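Local coordinates for protein cytosolic phospholipase A2 delta (Homo sapiens, PDB 5IZ5) that hydrolyses glycerophospholipids at the sn-2 position in a calcium-dependent manner, with a preference for linoleic acid there, and binds membranes through an N-terminal C2 domain, at residues P49-Q54 with F63-L68; E93-D98 with C108-Y113. The protein carries 3 engineered substitutions. All coordinates share one frame; numbering follows the deposited sequence.

Contact 1: P49-Q54 with F63-L68; sequences PYVILQ and FKTKTL
Lys64 lays its aliphatic end over one face of the Tyr50 ring. CE sits 4.0 Å from the centroid of that ring as a CH-pi contact, and NZ follows at 4.4 Å, 19° off the ring normal, as a cation-pi contact. The tyrosine CB points toward the partner segment and, with chi1 59°, CG lies between the backbone N and the carbonyl carbon, which puts one ring face under Lys64 CE; the extended lysine chain is long enough to reach across it. The phenol OH is held by Asp105. Thr67 runs alongside Tyr50, its OG1 3.4 Å from Tyr50 CD2 and hydrogen-bonded to Glu99.

These residues belong to an antiparallel hairpin of the N-terminal C2 domain, a beta sandwich. Leu53 N bonds to Phe63 O at 2.8 Å, with the reciprocal bond from Phe63 N. The strand ends at Lys64, but the bonding continues through Thr65, whose N-H meets Val51 O in the carbonyl plane. Thr65 OG1 does the work of a main-chain carbonyl: it accepts the N-H of Val51 at 2.8 Å and 177°, while donating to the carbonyl of its neighbour Lys66. Its CG2 packs on Val51 CB at 3.8 Å, beside Trp76 of strand 75-85. With a valine here the hydroxyl is gone, and the Val51 N-H would probably lose its acceptor and the Lys66 carbonyl its donor. Farther on, Leu68 N bonds to Pro49 O at 3.0 Å; proline suits this place through its apolar ring, whose CD packs on Leu68 CB. Beta-branched Val51 meets Val32, and apolar Leu53 meets Val30 and Phe80, in the sandwich interior.

Contact 2: E93-D98 with C108-Y113; sequences ELSIYD and CFKVLY
Ile96 O is gripped by two successive N-H groups of the facing strand, Cys108 N at 2.9 Å and, weakly, Phe109 N at 3.3 Å with an angle of 136°. Both residues therefore oppose one isoleucine, which is a classic beta bulge. Cys108 SG, set between its backbone N and carbonyl carbon, comes to 3.7 Å from Ile96 CG2. The other branch of Ile96 crosses the base of Phe109, its CD1 3.6 Å from Phe109 CB; the phenylalanine, with CG anti to the backbone N (chi1 -168°), carries its ring on to Leu138 and Phe128.

Beyond the bulge the antiparallel hairpin of this C2 beta sandwich pairs regularly, Leu94 and Val111 exchanging two backbone bonds. Their apolar side chains lie side by side on the face that Ile96 and Phe109 share, Leu94 CD1 3.7 Å from Val111 CG1. The other face is more polar. Ser95 OG donates to Glu93 OE1 at 2.8 Å, meeting that oxygen's anti lone pair, the one away from OE2, and steadying the carboxylate, while extended Lys110 brings NZ to 3.8 Å from that same OE1, a long salt bridge. Leu112 CD1 rests against the aliphatic part of Glu93, touching CG at 3.7 Å.

Contact 1 closes before contact 2 opens along the chain, and their centres lie 9 Å apart in one four-stranded antiparallel sheet of the C2 domain. Its order is 62-64, 49-55, 91-98, 106-114, so each contact joins an outer strand to an inner one. The inner strands 49-55 and 91-98 are neighbours, and Ile52 N reaches Ser95 O at 2.7 Å, probably as a hydrogen bond that joins the two hairpins. At one end of the sheet Asp98, with Asp48 just before contact 1, belongs to the predicted calcium sites; Asp98 OD1 accepts the Asp48 N-H. The start of strand 49-55 and the end of strand 91-98 thus lie together where calcium binding would couple this domain to membranes.

Contact 1: P49-Q54 with F63-L68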
ATOM      1  N   PRO B  49      26.383 -10.949  30.500  1.00 78.23           N
ATOM      2  CA  PRO B  49      26.177 -10.293  29.217  1.00 78.18           C
ATOM      3  C   PRO B  49      26.809 -10.988  28.009  1.00 74.59           C
ATOM      4  O   PRO B  49      27.911 -11.538  28.103  1.00 73.31           O
ATOM      5  CB  PRO B  49      26.823  -8.924  29.434  1.00 79.13           C
ATOM      6  CG  PRO B  49      27.894  -9.165  30.451  1.00 79.63           C
ATOM      7  CD  PRO B  49      27.615 -10.469  31.148  1.00 78.87           C
ATOM      8  N   TYR B  50      26.085 -10.958  26.892  1.00 70.18           N
ATOM      9  CA  TYR B  50      26.618 -11.329  25.581  1.00 68.04           C
ATOM     10  C   TYR B  50      26.180 -10.288  24.556  1.00 66.68           C
ATOM     11  O   TYR B  50      25.161  -9.613  24.746  1.00 61.88           O
ATOM     12  CB  TYR B  50      26.139 -12.722  25.163  1.00 66.63           C
ATOM     13  CG  TYR B  50      24.637 -12.881  25.088  1.00 67.05           C
ATOM     14  CD1 TYR B  50      23.955 -12.664  23.892  1.00 66.37           C
ATOM     15  CD2 TYR B  50      23.897 -13.261  26.209  1.00 66.93           C
ATOM     16  CE1 TYR B  50      22.583 -12.818  23.817  1.00 66.37           C
ATOM     17  CE2 TYR B  50      22.522 -13.413  26.143  1.00 65.69           C
ATOM     18  CZ  TYR B  50      21.872 -13.193  24.944  1.00 64.71           C
ATOM     19  OH  TYR B  50      20.514 -13.339  24.861  1.00 62.89           O
ATOM     20  N   VAL B  51      26.946 -10.160  23.474  1.00 65.33           N
ATOM     21  CA  VAL B  51      26.621  -9.209  22.413  1.00 64.46           C
ATOM     22  C   VAL B  51      26.071  -9.931  21.188  1.00 62.84           C
ATOM     23  O   VAL B  51      26.588 -10.967  20.771  1.00 62.38           O
ATOM     24  CB  VAL B  51      27.843  -8.366  21.993  1.00 66.09           C
ATOM     25  CG1 VAL B  51      27.446  -7.331  20.947  1.00 66.60           C
ATOM     26  CG2 VAL B  51      28.455  -7.680  23.204  1.00 65.80           C
ATOM     27  N   ILE B  52      25.014  -9.365  20.620  1.00 61.70           N
ATOM     28  CA  ILE B  52      24.461  -9.832  19.360  1.00 62.36           C
ATOM     29  C   ILE B  52      24.822  -8.816  18.280  1.00 61.06           C
ATOM     30  O   ILE B  52      24.741  -7.609  18.517  1.00 59.99           O
ATOM     31  CB  ILE B  52      22.934 -10.034  19.480  1.00 63.36           C
ATOM     32  CG1 ILE B  52      22.674 -11.244  20.398  1.00 65.40           C
ATOM     33  CG2 ILE B  52      22.282 -10.220  18.114  1.00 63.59           C
ATOM     34  CD1 ILE B  52      21.293 -11.871  20.333  1.00 68.48           C
ATOM     35  N   LEU B  53      25.246  -9.310  17.115  1.00 59.60           N
ATOM     36  CA  LEU B  53      25.454  -8.470  15.939  1.00 58.53           C
ATOM     37  C   LEU B  53      24.510  -8.899  14.830  1.00 56.82           C
ATOM     38  O   LEU B  53      24.463 -10.076  14.457  1.00 55.75           O
ATOM     39  CB  LEU B  53      26.886  -8.561  15.417  1.00 58.49           C
ATOM     40  CG  LEU B  53      28.044  -8.345  16.385  1.00 62.15           C
ATOM     41  CD1 LEU B  53      29.353  -8.376  15.612  1.00 63.88           C
ATOM     42  CD2 LEU B  53      27.912  -7.035  17.140  1.00 64.18           C
ATOM     43  N   GLN B  54      23.760  -7.934  14.311  1.00 55.31           N
ATOM     44  CA  GLN B  54      22.894  -8.147  13.167  1.00 54.74           C
ATOM     45  C   GLN B  54      23.151  -7.032  12.173  1.00 52.69           C
ATOM     46  O   GLN B  54      23.360  -5.889  12.557  1.00 52.70           O
ATOM     47  CB  GLN B  54      21.432  -8.108  13.591  1.00 55.99           C
ATOM     48  CG  GLN B  54      21.031  -9.184  14.576  1.00 57.92           C
ATOM     49  CD  GLN B  54      19.720  -8.828  15.237  1.00 59.13           C
ATOM     50  OE1 GLN B  54      19.657  -7.867  16.006  1.00 59.09           O
ATOM     51  NE2 GLN B  54      18.667  -9.564  14.929  1.00 58.80           N
ATOM     52  N   PHE B  63      25.323 -12.921  14.710  1.00 65.02           N
ATOM     53  CA  PHE B  63      26.508 -13.325  15.447  1.00 67.64           C
ATOM     54  C   PHE B  63      26.290 -13.067  16.934  1.00 67.70           C
ATOM     55  O   PHE B  63      25.603 -12.123  17.325  1.00 65.82           O
ATOM     56  CB  PHE B  63      27.749 -12.587  14.952  1.00 70.21           C
ATOM     57  CG  PHE B  63      28.161 -12.973  13.559  1.00 75.04           C
ATOM     58  CD1 PHE B  63      28.524 -14.280  13.265  1.00 76.12           C
ATOM     59  CD2 PHE B  63      28.181 -12.030  12.540  1.00 76.78           C
ATOM     60  CE1 PHE B  63      28.899 -14.641  11.980  1.00 79.25           C
ATOM     61  CE2 PHE B  63      28.556 -12.384  11.253  1.00 77.65           C
ATOM     62  CZ  PHE B  63      28.917 -13.689  10.971  1.00 79.14           C
ATOM     63  N   LYS B  64      26.889 -13.920  17.752  1.00 68.69           N
ATOM     64  CA  LYS B  64      26.702 -13.893  19.197  1.00 69.89           C
ATOM     65  C   LYS B  64      28.057 -14.131  19.849  1.00 69.22           C
ATOM     66  O   LYS B  64      28.748 -15.093  19.511  1.00 67.90           O
ATOM     67  CB  LYS B  64      25.704 -14.983  19.600  1.00 71.43           C
ATOM     68  CG  LYS B  64      25.314 -15.008  21.070  1.00 74.57           C
ATOM     69  CD  LYS B  64      24.263 -16.076  21.342  1.00 77.74           C
ATOM     70  CE  LYS B  64      23.997 -16.250  22.832  1.00 80.37           C
ATOM     71  NZ  LYS B  64      22.690 -16.913  23.098  1.00 82.52           N
ATOM     72  N   THR B  65      28.454 -13.245  20.760  1.00 69.90           N
ATOM     73  CA  THR B  65      29.675 -13.461  21.531  1.00 72.89           C
ATOM     74  C   THR B  65      29.400 -14.531  22.572  1.00 74.52           C
ATOM     75  O   THR B  65      28.262 -14.964  22.747  1.00 76.28           O
ATOM     76  CB  THR B  65      30.148 -12.197  22.282  1.00 73.01           C
ATOM     77  OG1 THR B  65      29.167 -11.816  23.260  1.00 72.02           O
ATOM     78  CG2 THR B  65      30.414 -11.043  21.321  1.00 73.20           C
ATOM     79  N   LYS B  66      30.446 -14.948  23.272  1.00 78.16           N
ATOM     80  CA  LYS B  66      30.278 -15.788  24.447  1.00 80.50           C
ATOM     81  C   LYS B  66      29.577 -14.988  25.537  1.00 79.49           C
ATOM     82  O   LYS B  66      29.681 -13.759  25.579  1.00 78.23           O
ATOM     83  CB  LYS B  66      31.628 -16.284  24.952  1.00 83.07           C
ATOM     84  CG  LYS B  66      32.276 -17.306  24.035  1.00 85.05           C
ATOM     85  CD  LYS B  66      33.463 -17.977  24.706  1.00 87.26           C
ATOM     86  CE  LYS B  66      34.248 -18.836  23.727  1.00 87.12           C
ATOM     87  NZ  LYS B  66      35.096 -18.009  22.826  1.00 87.08           N
ATOM     88  N   THR B  67      28.842 -15.689  26.392  1.00 80.21           N
ATOM     89  CA  THR B  67      28.212 -15.070  27.548  1.00 80.75           C
ATOM     90  C   THR B  67      29.220 -15.046  28.678  1.00 82.39           C
ATOM     91  O   THR B  67      29.807 -16.071  29.009  1.00 83.50           O
ATOM     92  CB  THR B  67      26.960 -15.844  28.002  1.00 79.24           C
ATOM     93  OG1 THR B  67      26.003 -15.862  26.939  1.00 80.23           O
ATOM     94  CG2 THR B  67      26.336 -15.190  29.232  1.00 77.93           C
ATOM     95  N   LEU B  68      29.432 -13.872  29.261  1.00 87.26           N
ATOM     96  CA  LEU B  68      30.247 -13.765  30.462  1.00 89.71           C
ATOM     97  C   LEU B  68      29.339 -13.761  31.683  1.00 93.98           C
ATOM     98  O   LEU B  68      28.132 -13.523  31.578  1.00 93.08           O
ATOM     99  CB  LEU B  68      31.150 -12.532  30.405  1.00 88.32           C
ATOM    100  CG  LEU B  68      32.080 -12.479  29.182  1.00 88.58           C
ATOM    101  CD1 LEU B  68      33.180 -11.453  29.392  1.00 87.26           C
ATOM    102  CD2 LEU B  68      32.694 -13.838  28.859  1.00 89.36           C
TER

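Contact 2: E93-D98 with C108-Y113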
ATOM      1  N   GLU B  93      23.386  -3.518  13.852  1.00 55.35           N
ATOM      2  CA  GLU B  93      22.789  -3.472  15.174  1.00 59.23           C
ATOM      3  C   GLU B  93      23.705  -4.203  16.143  1.00 59.97           C
ATOM      4  O   GLU B  93      24.050  -5.361  15.920  1.00 60.37           O
ATOM      5  CB  GLU B  93      21.409  -4.121  15.172  1.00 63.27           C
ATOM      6  CG  GLU B  93      20.656  -3.942  16.483  1.00 67.88           C
ATOM      7  CD  GLU B  93      19.404  -4.790  16.565  1.00 72.75           C
ATOM      8  OE1 GLU B  93      19.188  -5.419  17.625  1.00 77.57           O
ATOM      9  OE2 GLU B  93      18.648  -4.839  15.571  1.00 74.58           O
ATOM     10  N   LEU B  94      24.104  -3.513  17.204  1.00 60.23           N
ATOM     11  CA  LEU B  94      24.881  -4.118  18.275  1.00 62.44           C
ATOM     12  C   LEU B  94      24.057  -4.046  19.557  1.00 64.14           C
ATOM     13  O   LEU B  94      23.781  -2.958  20.069  1.00 62.68           O
ATOM     14  CB  LEU B  94      26.219  -3.403  18.450  1.00 62.79           C
ATOM     15  CG  LEU B  94      27.077  -3.277  17.185  1.00 64.32           C
ATOM     16  CD1 LEU B  94      26.769  -1.988  16.437  1.00 67.30           C
ATOM     17  CD2 LEU B  94      28.555  -3.321  17.520  1.00 64.29           C
ATOM     18  N   SER B  95      23.647  -5.213  20.051  1.00 64.80           N
ATOM     19  CA  SER B  95      22.806  -5.309  21.239  1.00 66.48           C
ATOM     20  C   SER B  95      23.485  -6.162  22.305  1.00 69.51           C
ATOM     21  O   SER B  95      24.028  -7.223  21.998  1.00 69.94           O
ATOM     22  CB  SER B  95      21.455  -5.928  20.880  1.00 64.96           C
ATOM     23  OG  SER B  95      20.752  -5.123  19.952  1.00 66.24           O
ATOM     24  N   ILE B  96      23.460  -5.694  23.552  1.00 71.65           N
ATOM     25  CA  ILE B  96      23.939  -6.485  24.682  1.00 70.81           C
ATOM     26  C   ILE B  96      22.730  -6.989  25.451  1.00 70.36           C
ATOM     27  O   ILE B  96      21.849  -6.207  25.818  1.00 70.52           O
ATOM     28  CB  ILE B  96      24.842  -5.683  25.637  1.00 70.26           C
ATOM     29  CG1 ILE B  96      25.954  -4.987  24.849  1.00 70.02           C
ATOM     30  CG2 ILE B  96      25.427  -6.606  26.703  1.00 71.83           C
ATOM     31  CD1 ILE B  96      26.838  -4.079  25.677  1.00 70.24           C
ATOM     32  N   TYR B  97      22.688  -8.298  25.672  1.00 70.31           N
ATOM     33  CA  TYR B  97      21.613  -8.928  26.423  1.00 70.91           C
ATOM     34  C   TYR B  97      22.160  -9.520  27.720  1.00 73.42           C
ATOM     35  O   TYR B  97      23.351  -9.819  27.822  1.00 71.10           O
ATOM     36  CB  TYR B  97      20.957 -10.022  25.582  1.00 69.60           C
ATOM     37  CG  TYR B  97      20.033  -9.509  24.503  1.00 69.61           C
ATOM     38  CD1 TYR B  97      18.679  -9.300  24.759  1.00 69.13           C
ATOM     39  CD2 TYR B  97      20.508  -9.244  23.221  1.00 68.39           C
ATOM     40  CE1 TYR B  97      17.827  -8.838  23.770  1.00 68.63           C
ATOM     41  CE2 TYR B  97      19.664  -8.780  22.225  1.00 67.39           C
ATOM     42  CZ  TYR B  97      18.327  -8.581  22.504  1.00 69.17           C
ATOM     43  OH  TYR B  97      17.488  -8.118  21.521  1.00 71.62           O
ATOM     44  N   ASP B  98      21.274  -9.684  28.701  1.00 74.90           N
ATOM     45  CA  ASP B  98      21.614 -10.274  29.994  1.00 76.93           C
ATOM     46  C   ASP B  98      21.054 -11.692  30.017  1.00 76.42           C
ATOM     47  O   ASP B  98      19.835 -11.875  29.994  1.00 76.42           O
ATOM     48  CB  ASP B  98      21.011  -9.432  31.123  1.00 78.54           C
ATOM     49  CG  ASP B  98      21.361  -9.951  32.520  1.00 80.20           C
ATOM     50  OD1 ASP B  98      22.123 -10.932  32.657  1.00 76.64           O
ATOM     51  OD2 ASP B  98      20.868  -9.358  33.497  1.00 83.64           O
ATOM     52  N   CYS B 108      20.198  -4.875  27.736  1.00 77.67           N
ATOM     53  CA  CYS B 108      20.774  -3.795  28.542  1.00 80.12           C
ATOM     54  C   CYS B 108      21.495  -2.733  27.716  1.00 80.54           C
ATOM     55  O   CYS B 108      21.923  -1.723  28.264  1.00 80.93           O
ATOM     56  CB  CYS B 108      21.705  -4.346  29.632  1.00 82.98           C
ATOM     57  SG  CYS B 108      22.776  -5.723  29.162  1.00 89.43           S
ATOM     58  N   PHE B 109      21.615  -2.947  26.406  1.00 79.30           N
ATOM     59  CA  PHE B 109      22.320  -2.012  25.536  1.00 75.25           C
ATOM     60  C   PHE B 109      21.962  -2.271  24.073  1.00 72.98           C
ATOM     61  O   PHE B 109      21.879  -3.424  23.650  1.00 71.12           O
ATOM     62  CB  PHE B 109      23.830  -2.145  25.733  1.00 75.91           C
ATOM     63  CG  PHE B 109      24.629  -1.043  25.098  1.00 76.66           C
ATOM     64  CD1 PHE B 109      24.992   0.080  25.831  1.00 76.65           C
ATOM     65  CD2 PHE B 109      25.038  -1.136  23.772  1.00 77.05           C
ATOM     66  CE1 PHE B 109      25.738   1.097  25.254  1.00 75.93           C
ATOM     67  CE2 PHE B 109      25.782  -0.124  23.188  1.00 76.59           C
ATOM     68  CZ  PHE B 109      26.130   0.995  23.928  1.00 75.23           C
ATOM     69  N   LYS B 110      21.760  -1.198  23.311  1.00 68.87           N
ATOM     70  CA  LYS B 110      21.451  -1.291  21.889  1.00 65.83           C
ATOM     71  C   LYS B 110      21.917  -0.032  21.177  1.00 63.80           C
ATOM     72  O   LYS B 110      21.597   1.081  21.597  1.00 61.60           O
ATOM     73  CB  LYS B 110      19.950  -1.488  21.664  1.00 64.69           C
ATOM     74  CG  LYS B 110      19.536  -1.493  20.198  1.00 64.66           C
ATOM     75  CD  LYS B 110      18.228  -2.239  19.977  1.00 65.94           C
ATOM     76  CE  LYS B 110      17.576  -1.852  18.658  1.00 67.41           C
ATOM     77  NZ  LYS B 110      16.521  -2.819  18.243  1.00 69.55           N
ATOM     78  N   VAL B 111      22.685  -0.222  20.109  1.00 61.93           N
ATOM     79  CA  VAL B 111      23.027   0.861  19.200  1.00 62.43           C
ATOM     80  C   VAL B 111      22.833   0.436  17.744  1.00 61.50           C
ATOM     81  O   VAL B 111      23.048  -0.725  17.396  1.00 59.79           O
ATOM     82  CB  VAL B 111      24.470   1.363  19.429  1.00 63.71           C
ATOM     83  CG1 VAL B 111      25.496   0.291  19.091  1.00 64.64           C
ATOM     84  CG2 VAL B 111      24.740   2.614  18.607  1.00 65.56           C
ATOM     85  N   LEU B 112      22.394   1.380  16.913  1.00 60.04           N
ATOM     86  CA  LEU B 112      22.307   1.182  15.468  1.00 60.26           C
ATOM     87  C   LEU B 112      23.372   2.050  14.840  1.00 60.17           C
ATOM     88  O   LEU B 112      23.465   3.239  15.151  1.00 62.04           O
ATOM     89  CB  LEU B 112      20.933   1.571  14.920  1.00 59.77           C
ATOM     90  CG  LEU B 112      19.795   0.572  14.964  1.00 61.29           C
ATOM     91  CD1 LEU B 112      19.900  -0.332  16.162  1.00 62.49           C
ATOM     92  CD2 LEU B 112      18.448   1.282  14.939  1.00 62.72           C
ATOM     93  N   TYR B 113      24.160   1.453  13.949  1.00 59.10           N
ATOM     94  CA  TYR B 113      25.329   2.102  13.396  1.00 57.82           C
ATOM     95  C   TYR B 113      25.386   1.979  11.877  1.00 57.46           C
ATOM     96  O   TYR B 113      25.435   0.876  11.329  1.00 54.45           O
ATOM     97  CB  TYR B 113      26.576   1.482  14.008  1.00 59.95           C
ATOM     98  CG  TYR B 113      27.863   2.112  13.567  1.00 61.23           C
ATOM     99  CD1 TYR B 113      28.073   3.480  13.706  1.00 61.99           C
ATOM    100  CD2 TYR B 113      28.883   1.337  13.027  1.00 62.60           C
ATOM    101  CE1 TYR B 113      29.260   4.060  13.307  1.00 62.89           C
ATOM    102  CE2 TYR B 113      30.071   1.907  12.628  1.00 63.81           C
ATOM    103  CZ  TYR B 113      30.257   3.266  12.769  1.00 63.66           C
ATOM    104  OH  TYR B 113      31.444   3.822  12.371  1.00 65.13           O
TER